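Local coordinates for aminoglycoside phosphotransferase (Mycobacterium smegmatis, PDB 6EF6), which phosphorylates (S)-1-amino-2-propanol as the kinase associated with the aminoacetone utilization microcompartment, and has an aminoglycoside-phosphotransferase-like, kinase-type fold, at residues Q208-R213 with S347-R352; F306-R311 with A340-Y345. All blocks are in the same frame, centred on the assembly; numbering follows the deposited sequence. Where two conformers were deposited one is given.

Both contacts lie in the helical part of this kinase fold and illustrate how two consecutive helices and a third, far earlier in the chain, share one core. Contact 2 joins helix 303-320 to helix 325-347, its successor in the chain; contact 1 then sets the loop that ends helix 325-347 against helix 198-218. Along the chain the order is 208-213, 306-311, 340-345 and 347-352, so contact 2 is nested within the loop that contact 1 closes. Their centres are about 8 Å apart, and Tyr345 belongs to both neighbourhoods, packing on Leu210 and Leu211 beside Phe308. Helix 303-320 also carries Arg310 into the pocket of bound (2R)-1-methoxypropan-2-amine, so the same helix serves both this core and the pocket.

Contact 1. Residues Q208-R213 with S347-R352; sequences QDLLHR and SSDGLR
Leu210 of helix 198-218 packs against the Schellman motif formed by Asp349 and Gly350 at the C-terminal end of helix 325-347, a small van der Waals contact, a leucine against a polar helix-ending turn, on the helical side of the kinase fold that buries 103 Å² in all. Asp349, the C-prime residue, has positive phi. Its N bonds to Leu346 O, while Gly350 N reaches back to Tyr345 O at 2.8 Å. A type I' turn from Ser348 to Leu351 carries the chain onward, closed by Leu351 N to Ser348 O at 3.1 Å. Ser348 OG adds a second tie, accepting a bond from Arg352 N at 2.9 Å.

The two methyls of Leu210 divide the work. With CG anti to the backbone N (chi1 176°), the side chain presents CD2 to the peptide that links Asp349 to Gly350, while CD1 approaches the Asp349 carboxylate, 4.0 Å from OD1; the two side chains cross at about a right angle. CD1 also lies over one face of the Arg213 guanidinium, toward its rim, whose NH1 stays 5.2 Å from Asp349 OD1, a separation at which any attraction is probably long-range. Where the backbone itself is met, Leu210 CD2 stands 3.7 Å from Gly350 N.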
ATOM      1  N   GLN A 208      -7.185  15.349  13.789  1.00 13.74           N
ATOM      2  CA  GLN A 208      -6.958  15.611  12.363  1.00 14.23           C
ATOM      3  C   GLN A 208      -6.432  17.011  12.137  1.00 13.90           C
ATOM      4  O   GLN A 208      -5.555  17.239  11.284  1.00 14.30           O
ATOM      5  CB  GLN A 208      -8.280  15.462  11.597  1.00 14.98           C
ATOM      6  CG  GLN A 208      -8.176  15.782  10.136  1.00 15.94           C
ATOM      7  CD  GLN A 208      -9.499  16.059   9.535  1.00 15.83           C
ATOM      8  OE1 GLN A 208     -10.041  15.262   8.775  1.00 16.05           O
ATOM      9  NE2 GLN A 208     -10.070  17.208   9.844  1.00 16.70           N
ATOM     10  N   ASP A 209      -7.033  18.002  12.780  1.00 13.50           N
ATOM     11  CA  ASP A 209      -6.634  19.384  12.555  1.00 14.99           C
ATOM     12  C   ASP A 209      -5.219  19.657  13.079  1.00 14.31           C
ATOM     13  O   ASP A 209      -4.463  20.411  12.461  1.00 15.23           O
ATOM     14  CB  ASP A 209      -7.699  20.329  13.154  1.00 15.95           C
ATOM     15  CG  ASP A 209      -9.015  20.309  12.395  1.00 18.23           C
ATOM     16  OD1 ASP A 209      -9.129  19.831  11.236  1.00 16.93           O
ATOM     17  OD2 ASP A 209      -9.954  20.874  12.983  1.00 17.14           O
ATOM     18  N   LEU A 210      -4.841  19.036  14.192  1.00 14.40           N
ATOM     19  CA  LEU A 210      -3.463  19.105  14.684  1.00 13.93           C
ATOM     20  C   LEU A 210      -2.519  18.441  13.693  1.00 13.72           C
ATOM     21  O   LEU A 210      -1.484  19.027  13.334  1.00 14.48           O
ATOM     22  CB  LEU A 210      -3.391  18.433  16.076  1.00 14.17           C
ATOM     23  CG  LEU A 210      -1.962  18.380  16.620  1.00 17.85           C
ATOM     24  CD1 LEU A 210      -1.315  19.751  16.713  1.00 23.33           C
ATOM     25  CD2 LEU A 210      -1.996  17.682  17.976  1.00 19.75           C
ATOM     26  N   LEU A 211      -2.879  17.279  13.170  1.00 14.35           N
ATOM     27  CA  LEU A 211      -2.098  16.628  12.132  1.00 14.86           C
ATOM     28  C   LEU A 211      -1.909  17.528  10.934  1.00 12.98           C
ATOM     29  O   LEU A 211      -0.804  17.647  10.393  1.00 14.82           O
ATOM     30  CB  LEU A 211      -2.793  15.344  11.725  1.00 14.33           C
ATOM     31  CG  LEU A 211      -2.322  14.682  10.430  1.00 13.71           C
ATOM     32  CD1 LEU A 211      -0.913  14.164  10.612  1.00 14.31           C
ATOM     33  CD2 LEU A 211      -3.229  13.552  10.050  1.00 15.11           C
ATOM     34  N   HIS A 212      -2.974  18.210  10.486  1.00 13.88           N
ATOM     35  CA  HIS A 212      -2.881  19.118   9.343  1.00 16.64           C
ATOM     36  C   HIS A 212      -1.848  20.202   9.615  1.00 14.41           C
ATOM     37  O   HIS A 212      -0.999  20.514   8.763  1.00 16.49           O
ATOM     38  CB  HIS A 212      -4.276  19.734   9.075  1.00 16.34           C
ATOM     39  CG  HIS A 212      -4.420  20.364   7.736  1.00 17.12           C
ATOM     40  ND1 HIS A 212      -5.582  21.010   7.365  1.00 23.05           N
ATOM     41  CD2 HIS A 212      -3.574  20.496   6.703  1.00 19.44           C
ATOM     42  CE1 HIS A 212      -5.448  21.478   6.143  1.00 23.44           C
ATOM     43  NE2 HIS A 212      -4.233  21.199   5.715  1.00 22.66           N
ATOM     44  N   ARG A 213      -1.896  20.811  10.801  1.00 15.72           N
ATOM     45  CA  ARG A 213      -0.933  21.852  11.153  1.00 17.50           C
ATOM     46  C   ARG A 213       0.491  21.298  11.191  1.00 15.95           C
ATOM     47  O   ARG A 213       1.427  21.957  10.741  1.00 17.36           O
ATOM     48  CB  ARG A 213      -1.294  22.485  12.504  1.00 18.40           C
ATOM     49  CG  ARG A 213      -2.579  23.317  12.481  1.00 21.35           C
ATOM     50  CD  ARG A 213      -3.133  23.550  13.904  1.00 37.25           C
ATOM     51  NE  ARG A 213      -2.116  23.825  14.911  1.00 49.06           N
ATOM     52  CZ  ARG A 213      -2.280  23.640  16.220  1.00 59.33           C
ATOM     53  NH1 ARG A 213      -1.286  23.927  17.049  1.00 62.63           N
ATOM     54  NH2 ARG A 213      -3.430  23.165  16.702  1.00 55.55           N
ATOM     55  N   SER A 347      -2.938  14.621  23.542  1.00 17.29           N
ATOM     56  CA  SER A 347      -2.315  14.870  24.841  1.00 18.77           C
ATOM     57  C   SER A 347      -0.807  15.000  24.773  1.00 19.38           C
ATOM     58  O   SER A 347      -0.211  15.538  25.713  1.00 22.21           O
ATOM     59  CB  SER A 347      -2.727  13.803  25.862  1.00 22.82           C
ATOM     60  OG  SER A 347      -2.186  12.524  25.498  1.00 27.70           O
ATOM     61  N   SER A 348      -0.190  14.563  23.685  1.00 18.18           N
ATOM     62  CA  SER A 348       1.254  14.688  23.500  1.00 19.15           C
ATOM     63  C   SER A 348       1.616  15.737  22.460  1.00 20.23           C
ATOM     64  O   SER A 348       2.756  15.795  22.029  1.00 21.63           O
ATOM     65  CB  SER A 348       1.813  13.314  23.101  1.00 18.72           C
ATOM     66  OG  SER A 348       1.328  12.984  21.802  1.00 18.34           O
ATOM     67  N   ASP A 349       0.666  16.590  22.066  1.00 20.09           N
ATOM     68  CA  ASP A 349       0.918  17.604  21.048  0.53 21.62           C
ATOM     69  C   ASP A 349       1.410  16.976  19.749  1.00 20.11           C
ATOM     70  O   ASP A 349       2.221  17.547  19.026  1.00 23.64           O
ATOM     71  CB  ASP A 349       1.869  18.690  21.542  0.53 25.21           C
ATOM     72  CG  ASP A 349       1.820  19.929  20.684  0.53 29.72           C
ATOM     73  OD1 ASP A 349       0.743  20.219  20.124  0.53 32.40           O
ATOM     74  OD2 ASP A 349       2.851  20.615  20.574  0.53 34.26           O
ATOM     75  N   GLY A 350       0.900  15.814  19.445  1.00 19.18           N
ATOM     76  CA  GLY A 350       1.195  15.106  18.230  1.00 21.04           C
ATOM     77  C   GLY A 350       2.443  14.281  18.242  1.00 21.68           C
ATOM     78  O   GLY A 350       2.821  13.771  17.187  1.00 24.08           O
ATOM     79  N   LEU A 351       3.129  14.157  19.371  1.00 22.37           N
ATOM     80  CA  LEU A 351       4.414  13.480  19.396  1.00 24.31           C
ATOM     81  C   LEU A 351       4.362  12.001  19.759  1.00 23.91           C
ATOM     82  O   LEU A 351       5.377  11.320  19.546  1.00 30.14           O
ATOM     83  CB  LEU A 351       5.349  14.186  20.380  1.00 31.92           C
ATOM     84  CG  LEU A 351       5.692  15.621  19.972  1.00 44.91           C
ATOM     85  CD1 LEU A 351       6.758  16.154  20.908  1.00 47.73           C
ATOM     86  CD2 LEU A 351       6.150  15.734  18.507  1.00 53.37           C
ATOM     87  N   ARG A 352       3.282  11.489  20.320  1.00 23.51           N
ATOM     88  CA  ARG A 352       3.210  10.092  20.734  1.00 26.98           C
ATOM     89  C   ARG A 352       1.808   9.507  20.609  1.00 25.21           C
ATOM     90  O   ARG A 352       0.795  10.188  20.839  1.00 24.89           O
ATOM     91  CB  ARG A 352       3.654   9.944  22.191  1.00 35.92           C
ATOM     92  CG  ARG A 352       5.046  10.437  22.440  1.00 42.51           C
ATOM     93  CD  ARG A 352       5.803   9.529  23.370  1.00 60.80           C
ATOM     94  NE  ARG A 352       5.224   9.544  24.703  1.00 71.60           N
ATOM     95  CZ  ARG A 352       5.353  10.554  25.555  1.00 73.61           C
ATOM     96  NH1 ARG A 352       4.787  10.475  26.745  1.00 78.31           N
ATOM     97  NH2 ARG A 352       6.035  11.645  25.221  1.00 65.50           N
TER

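Contact 2. Residues F306-R311 with A340-Y345; sequences FVFLRR and ALAERY
Phe308 and Arg311 of helix 303-320 pack against Leu341 and Ala342 of helix 325-347 in a nearly antiparallel pairing of consecutive helices, buried in the helical part of the fold. The axes of the two short segments come within 10.9 Å at a signed crossing angle of -151°.

The apolar contacts centre on the Phe308 ring. A chi1 of -169° turns the ring away from its own backbone N and across to the partner helix, where its far end meets a small residue: Phe308 CZ is 3.9 Å from Ala342 CB. Leu341 CB approaches the ring more loosely. Both methylene and methyl come at it obliquely.

The aromatic pair is a marginal one. Phe308 and Tyr345 have planes only 18° from parallel, but their centroids are 5.4 Å apart and the rings are slid so far that they barely overlap.

A third kind of contact joins an aliphatic group to a charged one. Leu341 CD1 lies over one face of the Arg311 guanidinium, offset toward its rim, and touches the chain before it, 3.8 Å from Arg311 CD. The bend of Arg311 at chi2 brings the chain across the leucine, the two side chains crossing at about a right angle. The nitrogens are held by other partners: NH1 by a salt bridge to Glu273 and a bond to His274, NE by Ser338, and NH2 by Tyr334 O. The adjacent Arg310 instead touches bound (2R)-1-methoxypropan-2-amine and forms a salt bridge to Asp231.

Helix 198-218 packs beside both helices, meeting Phe308 through Ala207 and Tyr345 through Leu211 and Lys214, while helix 263-268 covers Phe306, Val307 and Leu309.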
ATOM      1  N   PHE A 306       2.097  10.148  10.936  1.00 12.37           N
ATOM      2  CA  PHE A 306       1.837   9.311   9.788  1.00 11.72           C
ATOM      3  C   PHE A 306       1.033   8.073  10.113  1.00 11.79           C
ATOM      4  O   PHE A 306       0.271   7.595   9.274  1.00 12.14           O
ATOM      5  CB  PHE A 306       3.143   8.976   9.031  1.00 12.48           C
ATOM      6  CG  PHE A 306       3.694  10.192   8.299  1.00 12.93           C
ATOM      7  CD1 PHE A 306       2.882  10.873   7.393  1.00 13.17           C
ATOM      8  CD2 PHE A 306       4.924  10.738   8.597  1.00 13.14           C
ATOM      9  CE1 PHE A 306       3.304  12.015   6.737  1.00 14.09           C
ATOM     10  CE2 PHE A 306       5.383  11.934   7.919  1.00 13.69           C
ATOM     11  CZ  PHE A 306       4.535  12.575   7.031  1.00 14.51           C
ATOM     12  N   VAL A 307       1.243   7.501  11.293  1.00 11.88           N
ATOM     13  CA  VAL A 307       0.370   6.421  11.761  1.00 11.65           C
ATOM     14  C   VAL A 307      -1.070   6.918  11.831  1.00 11.74           C
ATOM     15  O   VAL A 307      -1.997   6.217  11.407  1.00 11.96           O
ATOM     16  CB  VAL A 307       0.872   5.824  13.101  1.00 11.74           C
ATOM     17  CG1 VAL A 307      -0.112   4.818  13.633  1.00 11.98           C
ATOM     18  CG2 VAL A 307       2.241   5.219  12.950  1.00 13.26           C
ATOM     19  N   PHE A 308      -1.275   8.085  12.418  1.00 12.11           N
ATOM     20  CA  PHE A 308      -2.624   8.636  12.564  1.00 12.47           C
ATOM     21  C   PHE A 308      -3.266   8.980  11.216  1.00 12.12           C
ATOM     22  O   PHE A 308      -4.444   8.713  11.003  1.00 13.13           O
ATOM     23  CB  PHE A 308      -2.626   9.799  13.539  1.00 12.03           C
ATOM     24  CG  PHE A 308      -4.023  10.203  13.914  1.00 12.74           C
ATOM     25  CD1 PHE A 308      -4.832   9.344  14.652  1.00 15.04           C
ATOM     26  CD2 PHE A 308      -4.592  11.400  13.506  1.00 14.57           C
ATOM     27  CE1 PHE A 308      -6.133   9.690  14.943  1.00 16.37           C
ATOM     28  CE2 PHE A 308      -5.904  11.731  13.847  1.00 16.12           C
ATOM     29  CZ  PHE A 308      -6.652  10.872  14.556  1.00 15.46           C
ATOM     30  N   LEU A 309      -2.472   9.479  10.272  1.00 12.84           N
ATOM     31  CA  LEU A 309      -2.969   9.701   8.907  1.00 12.67           C
ATOM     32  C   LEU A 309      -3.455   8.392   8.301  1.00 12.19           C
ATOM     33  O   LEU A 309      -4.552   8.311   7.727  1.00 13.33           O
ATOM     34  CB  LEU A 309      -1.841  10.312   8.048  1.00 13.14           C
ATOM     35  CG  LEU A 309      -2.177  10.533   6.578  1.00 12.97           C
ATOM     36  CD1 LEU A 309      -3.408  11.349   6.339  1.00 14.68           C
ATOM     37  CD2 LEU A 309      -0.999  11.134   5.810  1.00 15.15           C
ATOM     38  N   ARG A 310      -2.638   7.330   8.412  1.00 12.19           N
ATOM     39  CA  ARG A 310      -3.071   6.020   7.882  1.00 11.84           C
ATOM     40  C   ARG A 310      -4.350   5.537   8.572  1.00 12.13           C
ATOM     41  O   ARG A 310      -5.231   4.978   7.916  1.00 12.34           O
ATOM     42  CB  ARG A 310      -1.936   4.988   8.058  1.00 12.18           C
ATOM     43  CG  ARG A 310      -2.251   3.631   7.520  1.00 12.56           C
ATOM     44  CD  ARG A 310      -2.495   3.662   6.010  1.00 13.01           C
ATOM     45  NE  ARG A 310      -2.425   2.328   5.410  1.00 12.56           N
ATOM     46  CZ  ARG A 310      -2.492   2.020   4.136  1.00 13.29           C
ATOM     47  NH1 ARG A 310      -2.741   3.001   3.252  1.00 15.29           N
ATOM     48  NH2 ARG A 310      -2.383   0.758   3.705  1.00 15.31           N
ATOM     49  N   ARG A 311      -4.422   5.708   9.895  1.00 11.72           N
ATOM     50  CA  ARG A 311      -5.601   5.291  10.639  1.00 11.20           C
ATOM     51  C   ARG A 311      -6.866   5.937  10.104  1.00 12.73           C
ATOM     52  O   ARG A 311      -7.873   5.267   9.897  1.00 12.55           O
ATOM     53  CB  ARG A 311      -5.433   5.653  12.090  1.00 11.29           C
ATOM     54  CG  ARG A 311      -6.509   5.076  13.020  1.00 12.36           C
ATOM     55  CD  ARG A 311      -6.322   3.568  13.247  1.00 13.30           C
ATOM     56  NE  ARG A 311      -7.366   3.015  14.109  1.00 12.95           N
ATOM     57  CZ  ARG A 311      -7.319   1.846  14.733  1.00 12.36           C
ATOM     58  NH1 ARG A 311      -6.219   1.107  14.623  1.00 13.29           N
ATOM     59  NH2 ARG A 311      -8.302   1.453  15.488  1.00 14.09           N
ATOM     60  N   ALA A 340      -9.043   6.341  20.713  1.00 13.55           N
ATOM     61  CA  ALA A 340      -8.010   6.150  21.712  1.00 14.28           C
ATOM     62  C   ALA A 340      -6.678   6.700  21.215  1.00 14.04           C
ATOM     63  O   ALA A 340      -5.967   7.387  21.976  1.00 16.01           O
ATOM     64  CB  ALA A 340      -7.932   4.677  22.116  1.00 17.60           C
ATOM     65  N   LEU A 341      -6.330   6.419  19.961  1.00 13.34           N
ATOM     66  CA  LEU A 341      -5.117   6.971  19.371  1.00 14.29           C
ATOM     67  C   LEU A 341      -5.193   8.494  19.308  1.00 14.56           C
ATOM     68  O   LEU A 341      -4.206   9.190  19.620  1.00 15.06           O
ATOM     69  CB  LEU A 341      -4.915   6.359  17.995  1.00 14.68           C
ATOM     70  CG  LEU A 341      -4.540   4.882  18.003  1.00 14.08           C
ATOM     71  CD1 LEU A 341      -4.624   4.315  16.606  1.00 16.12           C
ATOM     72  CD2 LEU A 341      -3.147   4.642  18.626  1.00 17.28           C
ATOM     73  N   ALA A 342      -6.332   9.051  18.905  1.00 13.47           N
ATOM     74  CA  ALA A 342      -6.509  10.496  18.811  1.00 12.80           C
ATOM     75  C   ALA A 342      -6.273  11.162  20.160  1.00 14.64           C
ATOM     76  O   ALA A 342      -5.631  12.219  20.227  1.00 14.91           O
ATOM     77  CB  ALA A 342      -7.878  10.812  18.267  1.00 13.97           C
ATOM     78  N   GLU A 343      -6.778  10.567  21.254  1.00 14.59           N
ATOM     79  CA  GLU A 343      -6.582  11.170  22.554  1.00 15.59           C
ATOM     80  C   GLU A 343      -5.106  11.205  22.935  1.00 16.29           C
ATOM     81  O   GLU A 343      -4.617  12.183  23.507  1.00 18.35           O
ATOM     82  CB  GLU A 343      -7.411  10.445  23.610  1.00 20.22           C
ATOM     83  CG  GLU A 343      -7.331  11.105  24.977  1.00 34.70           C
ATOM     84  CD  GLU A 343      -7.235  10.062  26.073  1.00 62.42           C
ATOM     85  OE1 GLU A 343      -6.191   9.376  26.155  1.00 69.33           O
ATOM     86  OE2 GLU A 343      -8.215   9.905  26.828  1.00 73.73           O
ATOM     87  N   ARG A 344      -4.384  10.118  22.635  1.00 16.12           N
ATOM     88  CA  ARG A 344      -2.954  10.075  22.910  1.00 15.69           C
ATOM     89  C   ARG A 344      -2.203  11.101  22.057  1.00 15.02           C
ATOM     90  O   ARG A 344      -1.300  11.792  22.547  1.00 16.58           O
ATOM     91  CB  ARG A 344      -2.448   8.655  22.654  1.00 19.61           C
ATOM     92  CG  ARG A 344      -2.956   7.710  23.749  1.00 35.13           C
ATOM     93  CD  ARG A 344      -2.782   6.228  23.454  1.00 62.94           C
ATOM     94  NE  ARG A 344      -3.713   5.418  24.248  1.00 74.51           N
ATOM     95  CZ  ARG A 344      -4.184   4.228  23.882  1.00 69.73           C
ATOM     96  NH1 ARG A 344      -5.033   3.574  24.671  1.00 64.96           N
ATOM     97  NH2 ARG A 344      -3.819   3.692  22.724  1.00 67.08           N
ATOM     98  N   TYR A 345      -2.600  11.244  20.787  1.00 14.07           N
ATOM     99  CA  TYR A 345      -1.991  12.219  19.881  1.00 14.69           C
ATOM    100  C   TYR A 345      -2.193  13.632  20.406  1.00 14.72           C
ATOM    101  O   TYR A 345      -1.243  14.419  20.511  1.00 16.50           O
ATOM    102  CB  TYR A 345      -2.615  12.024  18.509  1.00 14.19           C
ATOM    103  CG  TYR A 345      -1.946  12.771  17.386  1.00 13.47           C
ATOM    104  CD1 TYR A 345      -0.755  12.367  16.853  1.00 14.47           C
ATOM    105  CD2 TYR A 345      -2.565  13.892  16.811  1.00 14.49           C
ATOM    106  CE1 TYR A 345      -0.189  13.031  15.791  1.00 15.00           C
ATOM    107  CE2 TYR A 345      -2.019  14.574  15.795  1.00 14.99           C
ATOM    108  CZ  TYR A 345      -0.799  14.207  15.246  1.00 15.64           C
ATOM    109  OH  TYR A 345      -0.264  14.890  14.205  1.00 17.32           O
TER